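Local coordinates for periplasmic binding protein (Thermotoga lettingae TMO, PDB 4RY8), which binds 5-methylthioribose and probably delivers it to a transporter as a periplasmic solute-binding protein, at residues S179-T184 with A212-M217. Numbering follows the deposited sequence.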
loop_
_atom_site.group_PDB
_atom_site.type_symbol
_atom_site.label_atom_id
_atom_site.label_comp_id
_atom_site.label_asym_id
_atom_site.label_seq_id
_atom_site.Cartn_x
_atom_site.Cartn_y
_atom_site.Cartn_z
ATOM N N SER C 179 1.807 -16.450 26.114
ATOM C CA SER C 179 2.089 -15.314 27.012
ATOM C C SER C 179 3.046 -14.383 26.262
ATOM O O SER C 179 4.174 -14.083 26.719
ATOM C CB SER C 179 2.775 -15.810 28.279
ATOM O OG SER C 179 2.010 -16.826 28.835
ATOM N N THR C 180 2.616 -13.994 25.071
ATOM C CA THR C 180 3.481 -13.345 24.103
ATOM C C THR C 180 3.951 -11.976 24.557
ATOM O O THR C 180 5.128 -11.670 24.408
ATOM C CB THR C 180 2.784 -13.283 22.719
ATOM O OG1 THR C 180 2.689 -14.607 22.146
ATOM C CG2 THR C 180 3.532 -12.385 21.782
ATOM N N ALA C 181 3.052 -11.131 25.077
ATOM C CA ALA C 181 3.435 -9.810 25.564
ATOM C C ALA C 181 4.505 -9.892 26.637
ATOM O O ALA C 181 5.531 -9.218 26.519
ATOM C CB ALA C 181 2.197 -9.035 26.114
ATOM N N ALA C 182 4.261 -10.713 27.678
ATOM C CA ALA C 182 5.238 -10.973 28.756
ATOM C C ALA C 182 6.549 -11.596 28.242
ATOM O O ALA C 182 7.659 -11.231 28.693
ATOM C CB ALA C 182 4.623 -11.861 29.849
ATOM N N ASP C 183 6.450 -12.528 27.310
ATOM C CA ASP C 183 7.693 -13.106 26.774
ATOM C C ASP C 183 8.462 -12.108 25.890
ATOM O O ASP C 183 9.694 -12.068 25.912
ATOM C CB ASP C 183 7.416 -14.439 26.058
ATOM C CG ASP C 183 6.849 -15.516 27.019
ATOM O OD1 ASP C 183 7.186 -15.512 28.244
ATOM O OD2 ASP C 183 6.057 -16.361 26.528
ATOM N N THR C 184 7.745 -11.264 25.163
ATOM C CA THR C 184 8.378 -10.219 24.333
ATOM C C THR C 184 9.019 -9.123 25.209
ATOM O O THR C 184 9.995 -8.516 24.831
ATOM C CB THR C 184 7.372 -9.547 23.388
ATOM O OG1 THR C 184 6.594 -10.535 22.693
ATOM C CG2 THR C 184 8.087 -8.678 22.374
ATOM N N ALA C 212 7.192 -4.897 24.140
ATOM C CA ALA C 212 8.320 -4.034 23.792
ATOM C C ALA C 212 8.254 -2.688 24.503
ATOM O O ALA C 212 9.251 -2.224 25.067
ATOM C CB ALA C 212 8.386 -3.823 22.292
ATOM N N VAL C 213 7.060 -2.102 24.521
ATOM C CA VAL C 213 6.850 -0.806 25.174
ATOM C C VAL C 213 7.046 -0.878 26.662
ATOM O O VAL C 213 7.640 0.028 27.250
ATOM C CB VAL C 213 5.427 -0.272 24.856
ATOM C CG1 VAL C 213 5.107 1.000 25.640
ATOM C CG2 VAL C 213 5.301 -0.005 23.361
ATOM N N ARG C 214 6.535 -1.934 27.307
ATOM C CA ARG C 214 6.711 -2.081 28.726
ATOM C C ARG C 214 8.194 -2.275 29.071
ATOM O O ARG C 214 8.662 -1.745 30.036
ATOM C CB ARG C 214 5.886 -3.236 29.258
ATOM C CG ARG C 214 4.411 -3.084 29.085
ATOM C CD ARG C 214 3.698 -4.319 29.553
ATOM N NE ARG C 214 2.279 -4.157 29.281
ATOM C CZ ARG C 214 1.470 -5.100 28.811
ATOM N NH1 ARG C 214 1.915 -6.331 28.524
ATOM N NH2 ARG C 214 0.193 -4.788 28.604
ATOM N N ALA C 215 8.924 -3.036 28.257
ATOM C CA ALA C 215 10.359 -3.187 28.457
ATOM C C ALA C 215 11.073 -1.828 28.421
ATOM O O ALA C 215 11.887 -1.515 29.291
ATOM C CB ALA C 215 10.936 -4.116 27.398
ATOM N N ILE C 216 10.726 -1.032 27.415
ATOM C CA ILE C 216 11.263 0.326 27.227
ATOM C C ILE C 216 10.954 1.241 28.431
ATOM O O ILE C 216 11.828 1.962 28.941
ATOM C CB ILE C 216 10.735 0.966 25.916
ATOM C CG1 ILE C 216 11.397 0.276 24.730
ATOM C CG2 ILE C 216 11.043 2.465 25.875
ATOM C CD1 ILE C 216 10.635 0.408 23.447
ATOM N N MET C 217 9.721 1.199 28.903
ATOM C CA MET C 217 9.346 2.107 29.964
ATOM C C MET C 217 10.007 1.667 31.272
ATOM O O MET C 217 10.486 2.502 32.036
ATOM C CB MET C 217 7.835 2.201 30.068
ATOM C CG MET C 217 7.227 2.834 28.816
ATOM S SD MET C 217 5.444 3.072 28.930
ATOM C CE MET C 217 4.856 1.475 29.443
#
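Thr184 and Ala212, the nearest CA pair of the two segments at 6.2 Å, bring together two neighbouring helices in one of the two alpha/beta lobes of this periplasmic binding protein. Residues 180-184 open helix 180-194, with Ser179 just before it at the N-cap position, and residues 212-217 belong to helix 206-219, the next helix along the chain after strand 200-203. The joint is light, burying 133 Å² in all; Ala181 and Arg214 make a van der Waals contact, and the approach of Thr184 to Ala212 is looser.

On the buried side, the methyl CG2 of Thr184 lies 4.3 Å from the backbone N of Ala212, while the same side chain also packs on Phe208, one turn earlier in that helix. Towards the more open side, Arg214 leans across to the first turn of the partner helix. With chi1 at -62° its CG turns opposite the carbonyl carbon, and the straight chain beyond it carries NH1 to 3.6 Å from Ala181 CB, which the guanidinium meets obliquely. Arg214 also touches Gln185 and Met239.

The polar bonds involve the first segment. Thr180 OG1 hydrogen-bonds to the backbone N of Thr177 and to Glu26 OE2, the latter joining the two lobes. Thr184 N lies 2.8 Å from Thr180 O, which also accepts, on the opposite face of its carbonyl plane, the hydroxyl of Thr184, whose OG1 sits 2.5 Å away and 41° out of that plane.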